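Long-range contacts in alpha-L-rhamnosidase (Streptomyces avermitilis, PDB 3W5M), which hydrolyses terminal non-reducing alpha-L-rhamnose residues from rhamnosides such as citrus flavonoids and gum arabic, and binds L-rhamnose through a calcium-dependent carbohydrate-binding module: residues A[543-548]-A[635-640]; A[629-634]-A[914-919]. All coordinates share one frame; numbering follows the deposited sequence.

Contact 1 of 2, residues A[543-548]-A[635-640]; sequences RSAAAT and DERLGW
Asp-635 OD1 takes two N-H groups of Arg-543 side-on: NE at 2.7 Å, on the syn lone pair, and NH2 at 2.9 Å, from above the carboxylate plane. OD1 lies close to the guanidinium plane, although the carboxylate as a whole is turned 64° from it. The other oxygen, OD2, receives the hydroxyl of Ser-544 at 2.7 Å from OG, on its anti side, and more weakly the backbone N of the same residue. Both carboxylate oxygens are thus engaged by 543-544, while the methyl of Ala-545 packs against the Asp-635 backbone, CB to N 3.7 Å. A bend at chi3 (-54°) turns the Arg-543 guanidinium toward Glu-636, where NH2 makes a weak bond to OE1 at 3.4 Å and a water links NH1 to the same oxygen, also salt-bridged by Arg-634 NE. Trp-640 NE1 donates to Glu-636 OE2 at 2.9 Å. Asp-635 and Glu-636 bind rhamnose, and Glu-636 is the inferred proton donor, so Arg-543 is a second-shell residue to both. A leucine here would probably leave Asp-635 OD1 without its charged mate and remove the water-linked bridge to Glu-636, which would still have Arg-634 and Trp-640. The contact joins the loop between strands 537-538 and 548-552 to the loop running from helix 607-622 into helix 641-654, for which Trp-640 is the N-cap residue.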
loop_
_atom_site.group_PDB
_atom_site.type_symbol
_atom_site.label_atom_id
_atom_site.label_comp_id
_atom_site.label_asym_id
_atom_site.label_seq_id
_atom_site.Cartn_x
_atom_site.Cartn_y
_atom_site.Cartn_z
ATOM N N ARG A 543 -13.691 -11.266 -2.553
ATOM C CA ARG A 543 -14.523 -10.871 -3.648
ATOM C C ARG A 543 -13.875 -11.293 -4.976
ATOM O O ARG A 543 -13.527 -12.458 -5.136
ATOM C CB ARG A 543 -14.873 -9.363 -3.557
ATOM C CG ARG A 543 -15.403 -9.009 -2.166
ATOM C CD ARG A 543 -16.025 -7.610 -2.118
ATOM N NE ARG A 543 -15.111 -6.587 -2.599
ATOM C CZ ARG A 543 -15.071 -5.321 -2.178
ATOM N NH1 ARG A 543 -15.902 -4.881 -1.218
ATOM N NH2 ARG A 543 -14.179 -4.490 -2.723
ATOM N N SER A 544 -13.659 -10.368 -5.900
ATOM C CA SER A 544 -13.104 -10.748 -7.203
ATOM C C SER A 544 -11.601 -11.037 -7.252
ATOM O O SER A 544 -11.122 -11.563 -8.255
ATOM C CB SER A 544 -13.487 -9.705 -8.266
ATOM O OG SER A 544 -12.590 -8.612 -8.243
ATOM N N ALA A 545 -10.852 -10.721 -6.193
ATOM C CA ALA A 545 -9.406 -11.007 -6.173
ATOM C C ALA A 545 -9.127 -12.515 -5.982
ATOM O O ALA A 545 -9.324 -13.051 -4.892
ATOM C CB ALA A 545 -8.708 -10.173 -5.091
ATOM N N ALA A 546 -8.660 -13.208 -7.024
ATOM C CA ALA A 546 -8.369 -14.632 -6.881
ATOM C C ALA A 546 -7.242 -14.913 -5.874
ATOM O O ALA A 546 -7.293 -15.910 -5.139
ATOM C CB ALA A 546 -8.068 -15.269 -8.232
ATOM N N ALA A 547 -6.238 -14.023 -5.823
ATOM C CA ALA A 547 -5.049 -14.180 -4.962
ATOM C C ALA A 547 -4.471 -15.611 -5.050
ATOM O O ALA A 547 -4.184 -16.252 -4.035
ATOM C CB ALA A 547 -5.320 -13.756 -3.500
ATOM N N THR A 548 -4.319 -16.072 -6.279
ATOM C CA THR A 548 -3.815 -17.424 -6.557
ATOM C C THR A 548 -2.568 -17.390 -7.406
ATOM O O THR A 548 -2.552 -16.792 -8.492
ATOM C CB THR A 548 -4.888 -18.271 -7.266
ATOM O OG1 THR A 548 -6.082 -18.263 -6.480
ATOM C CG2 THR A 548 -4.392 -19.730 -7.461
ATOM N N ASP A 635 -10.227 -7.260 -3.483
ATOM C CA ASP A 635 -10.137 -6.451 -4.711
ATOM C C ASP A 635 -10.415 -4.944 -4.417
ATOM O O ASP A 635 -11.377 -4.362 -4.935
ATOM C CB ASP A 635 -11.095 -6.982 -5.775
ATOM C CG ASP A 635 -12.570 -6.961 -5.311
ATOM O OD1 ASP A 635 -12.845 -6.728 -4.095
ATOM O OD2 ASP A 635 -13.462 -7.203 -6.174
ATOM N N GLU A 636 -9.567 -4.333 -3.582
ATOM C CA GLU A 636 -9.678 -2.912 -3.284
ATOM C C GLU A 636 -8.250 -2.365 -3.215
ATOM O O GLU A 636 -7.688 -2.114 -4.255
ATOM C CB GLU A 636 -10.538 -2.669 -2.030
ATOM C CG GLU A 636 -10.978 -1.223 -1.927
ATOM C CD GLU A 636 -12.313 -1.040 -1.240
ATOM O OE1 GLU A 636 -12.884 -2.046 -0.729
ATOM O OE2 GLU A 636 -12.797 0.127 -1.234
ATOM N N ARG A 637 -7.648 -2.261 -2.034
ATOM C CA ARG A 637 -6.231 -1.828 -1.900
ATOM C C ARG A 637 -6.030 -0.449 -2.482
ATOM O O ARG A 637 -5.100 -0.223 -3.259
ATOM C CB ARG A 637 -5.291 -2.828 -2.600
ATOM C CG ARG A 637 -5.800 -4.259 -2.450
ATOM C CD ARG A 637 -4.686 -5.250 -2.801
ATOM N NE ARG A 637 -5.193 -6.613 -2.915
ATOM C CZ ARG A 637 -4.447 -7.602 -3.401
ATOM N NH1 ARG A 637 -3.210 -7.322 -3.799
ATOM N NH2 ARG A 637 -4.935 -8.838 -3.515
ATOM N N LEU A 638 -6.941 0.457 -2.112
ATOM C CA LEU A 638 -6.923 1.825 -2.602
ATOM C C LEU A 638 -6.456 2.768 -1.507
ATOM O O LEU A 638 -6.510 2.416 -0.321
ATOM C CB LEU A 638 -8.328 2.211 -3.073
ATOM C CG LEU A 638 -8.920 1.260 -4.127
ATOM C CD1 LEU A 638 -10.313 1.765 -4.476
ATOM C CD2 LEU A 638 -8.081 1.237 -5.402
ATOM N N GLY A 639 -5.976 3.952 -1.913
ATOM C CA GLY A 639 -5.422 4.938 -0.977
ATOM C C GLY A 639 -6.546 5.727 -0.321
ATOM O O GLY A 639 -6.755 6.903 -0.626
ATOM N N TRP A 640 -7.286 5.062 0.556
ATOM C CA TRP A 640 -8.494 5.650 1.166
ATOM C C TRP A 640 -8.135 6.754 2.145
ATOM O O TRP A 640 -7.359 6.551 3.063
ATOM C CB TRP A 640 -9.325 4.564 1.859
ATOM C CG TRP A 640 -10.281 3.861 0.915
ATOM C CD1 TRP A 640 -10.057 2.673 0.279
ATOM C CD2 TRP A 640 -11.588 4.305 0.489
ATOM N NE1 TRP A 640 -11.150 2.331 -0.487
ATOM C CE2 TRP A 640 -12.089 3.323 -0.397
ATOM C CE3 TRP A 640 -12.381 5.434 0.770
ATOM C CZ2 TRP A 640 -13.343 3.424 -1.007
ATOM C CZ3 TRP A 640 -13.625 5.530 0.178
ATOM C CH2 TRP A 640 -14.099 4.533 -0.711
HETATM O O HOH W 1 -15.722 -2.102 -0.579
#

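Contact 2 of 2, residues A[629-634]-A[914-919]; sequences TDTPAR and FNHYAY. With TRS (2-amino-2-hydroxymethyl-propane-1,3-diol), chain D.
Thr-629 O lies 3.4 Å from Tyr-917 CE2, where two loops of the (alpha/alpha)6-barrel meet at the rhamnose-binding site. A water donates to Thr-629 O and Asp-630 O and accepts from Tyr-917 N; it sits over the centre of the tyrosine ring, bridging backbones that share no clear direct hydrogen bond. Asp-630 O lies over the face of the His-916 imidazole, 3.2 Å from CG, and also receives a CA-H...O contact from His-916 CA. The Asp-630 carboxylate reaches the pocket, where OD2 accepts from O1 of a bound Tris, probably a crystallisation component. Thr-631 follows with CB against His-916 CE1, at 3.6 Å; its OG1, anti to the backbone N (chi1 161°), accepts from Ala-633 N in an ST turn. Pro-632 lays CG 3.6 Å from Asn-915 ND2, the two side chains crossing at about a right angle. Arg-634 extends back to the site, its guanidinium tilted 48° from the imidazole and paired with Glu-895, the inferred proton acceptor, and Glu-636, the inferred proton donor. Asp-630, Arg-634 and His-916 all bind rhamnose. With ND1 held by Ser-913, His-916 directs NE2 at Tris O1, 3.1 Å away along an almost straight N-H...O bond of 175°.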
loop_
_atom_site.group_PDB
_atom_site.type_symbol
_atom_site.label_atom_id
_atom_site.label_comp_id
_atom_site.label_asym_id
_atom_site.label_seq_id
_atom_site.Cartn_x
_atom_site.Cartn_y
_atom_site.Cartn_z
ATOM N N THR A 629 -3.011 1.831 2.195
ATOM C CA THR A 629 -4.218 1.191 1.681
ATOM C C THR A 629 -5.214 0.895 2.785
ATOM O O THR A 629 -4.835 0.811 3.956
ATOM C CB THR A 629 -3.937 -0.099 0.883
ATOM O OG1 THR A 629 -3.110 -0.976 1.652
ATOM C CG2 THR A 629 -3.285 0.224 -0.429
ATOM N N ASP A 630 -6.482 0.756 2.390
ATOM C CA ASP A 630 -7.518 0.290 3.319
ATOM C C ASP A 630 -7.339 -1.183 3.684
ATOM O O ASP A 630 -7.391 -1.520 4.851
ATOM C CB ASP A 630 -8.926 0.537 2.767
ATOM C CG ASP A 630 -9.203 -0.180 1.416
ATOM O OD1 ASP A 630 -8.292 -0.358 0.564
ATOM O OD2 ASP A 630 -10.378 -0.521 1.183
ATOM N N THR A 631 -7.096 -2.036 2.683
ATOM C CA THR A 631 -6.880 -3.461 2.930
ATOM C C THR A 631 -5.963 -3.999 1.864
ATOM O O THR A 631 -5.992 -3.525 0.739
ATOM C CB THR A 631 -8.202 -4.271 2.947
ATOM O OG1 THR A 631 -7.918 -5.659 2.739
ATOM C CG2 THR A 631 -9.099 -3.844 1.824
ATOM N N PRO A 632 -5.109 -4.959 2.227
ATOM C CA PRO A 632 -4.138 -5.492 1.261
ATOM C C PRO A 632 -4.606 -6.776 0.563
ATOM O O PRO A 632 -3.853 -7.346 -0.252
ATOM C CB PRO A 632 -2.931 -5.795 2.148
ATOM C CG PRO A 632 -3.542 -6.199 3.458
ATOM C CD PRO A 632 -4.839 -5.426 3.600
ATOM N N ALA A 633 -5.816 -7.232 0.860
ATOM C CA ALA A 633 -6.194 -8.607 0.497
ATOM C C ALA A 633 -7.310 -8.697 -0.547
ATOM O O ALA A 633 -7.168 -9.414 -1.544
ATOM C CB ALA A 633 -6.511 -9.437 1.746
ATOM N N ARG A 634 -8.427 -7.989 -0.348
ATOM C CA ARG A 634 -9.507 -8.088 -1.320
ATOM C C ARG A 634 -9.249 -7.278 -2.581
ATOM O O ARG A 634 -8.185 -6.654 -2.724
ATOM C CB ARG A 634 -10.862 -7.700 -0.691
ATOM C CG ARG A 634 -10.973 -6.238 -0.308
ATOM C CD ARG A 634 -12.413 -5.957 0.113
ATOM N NE ARG A 634 -12.626 -4.592 0.611
ATOM C CZ ARG A 634 -13.064 -4.304 1.836
ATOM N NH1 ARG A 634 -13.328 -5.278 2.706
ATOM N NH2 ARG A 634 -13.230 -3.043 2.205
ATOM N N PHE A 914 -10.037 -8.537 7.210
ATOM C CA PHE A 914 -9.399 -8.805 8.491
ATOM C C PHE A 914 -8.089 -8.046 8.697
ATOM O O PHE A 914 -7.290 -8.403 9.566
ATOM C CB PHE A 914 -9.219 -10.307 8.704
ATOM C CG PHE A 914 -10.522 -11.040 8.758
ATOM C CD1 PHE A 914 -11.144 -11.457 7.586
ATOM C CD2 PHE A 914 -11.178 -11.222 9.972
ATOM C CE1 PHE A 914 -12.375 -12.108 7.634
ATOM C CE2 PHE A 914 -12.408 -11.868 10.033
ATOM C CZ PHE A 914 -13.008 -12.301 8.862
ATOM N N ASN A 915 -7.891 -6.984 7.913
ATOM C CA ASN A 915 -6.648 -6.214 7.959
ATOM C C ASN A 915 -6.859 -4.761 7.463
ATOM O O ASN A 915 -6.373 -4.380 6.405
ATOM C CB ASN A 915 -5.560 -6.946 7.119
ATOM C CG ASN A 915 -4.139 -6.538 7.484
ATOM O OD1 ASN A 915 -3.904 -5.634 8.289
ATOM N ND2 ASN A 915 -3.162 -7.239 6.897
ATOM N N HIS A 916 -7.635 -3.978 8.215
ATOM C CA HIS A 916 -7.766 -2.522 8.047
ATOM C C HIS A 916 -7.120 -1.874 9.266
ATOM O O HIS A 916 -7.402 -2.289 10.391
ATOM C CB HIS A 916 -9.233 -2.109 8.098
ATOM C CG HIS A 916 -9.916 -2.047 6.769
ATOM N ND1 HIS A 916 -10.167 -3.175 6.010
ATOM C CD2 HIS A 916 -10.478 -1.010 6.102
ATOM C CE1 HIS A 916 -10.819 -2.832 4.915
ATOM N NE2 HIS A 916 -11.022 -1.526 4.943
ATOM N N TYR A 917 -6.274 -0.856 9.089
ATOM C CA TYR A 917 -5.627 -0.290 10.260
ATOM C C TYR A 917 -6.493 0.668 11.110
ATOM O O TYR A 917 -6.081 1.025 12.212
ATOM C CB TYR A 917 -4.266 0.380 9.946
ATOM C CG TYR A 917 -4.210 1.297 8.749
ATOM C CD1 TYR A 917 -5.096 2.376 8.593
ATOM C CD2 TYR A 917 -3.233 1.116 7.795
ATOM C CE1 TYR A 917 -5.022 3.213 7.485
ATOM C CE2 TYR A 917 -3.140 1.943 6.696
ATOM C CZ TYR A 917 -4.027 2.990 6.542
ATOM O OH TYR A 917 -3.910 3.786 5.437
ATOM N N ALA A 918 -7.677 1.041 10.622
ATOM C CA ALA A 918 -8.460 2.142 11.238
ATOM C C ALA A 918 -8.636 2.007 12.759
ATOM O O ALA A 918 -8.378 2.966 13.513
ATOM C CB ALA A 918 -9.813 2.308 10.552
ATOM N N TYR A 919 -9.075 0.831 13.224
ATOM C CA TYR A 919 -9.261 0.630 14.670
ATOM C C TYR A 919 -7.966 0.457 15.465
ATOM O O TYR A 919 -7.991 0.444 16.695
ATOM C CB TYR A 919 -10.272 -0.504 14.954
ATOM C CG TYR A 919 -11.674 -0.163 14.465
ATOM C CD1 TYR A 919 -12.221 1.105 14.688
ATOM C CD2 TYR A 919 -12.457 -1.101 13.785
ATOM C CE1 TYR A 919 -13.490 1.436 14.239
ATOM C CE2 TYR A 919 -13.727 -0.780 13.337
ATOM C CZ TYR A 919 -14.239 0.490 13.572
ATOM O OH TYR A 919 -15.498 0.808 13.133
HETATM C C TRS D . -13.791 1.856 3.497
HETATM C C1 TRS D . -12.361 1.287 3.418
HETATM C C2 TRS D . -13.859 3.009 4.513
HETATM C C3 TRS D . -14.810 0.765 3.822
HETATM N N TRS D . -14.131 2.393 2.162
HETATM O O1 TRS D . -12.330 0.049 2.668
HETATM O O2 TRS D . -12.965 4.073 4.116
HETATM O O3 TRS D . -14.517 0.149 5.076
HETATM O O HOH W 2 -6.214 0.174 6.494
#

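Overall arrangement
After the earlier beta domains the chain reaches 543-548, in the concanavalin-like domain, then enters the (alpha/alpha)6-barrel domain by way of helix 607-622. The loop after that helix carries 629-634 and, directly following, 635-640; the latter returns to 543-548 and closes contact 1 over 86 intervening residues. Contact 2 closes later, when 914-919 comes back to 629-634 after a largely helical excursion of 279 residues. The two closures cross, because 629-634 lies between the segments of contact 1 while 914-919 lies beyond them. One loop therefore meets the beta domain on one hand and a second barrel loop on the other, and Leu-638 N probably hydrogen-bonds Asp-630 OD1 between them.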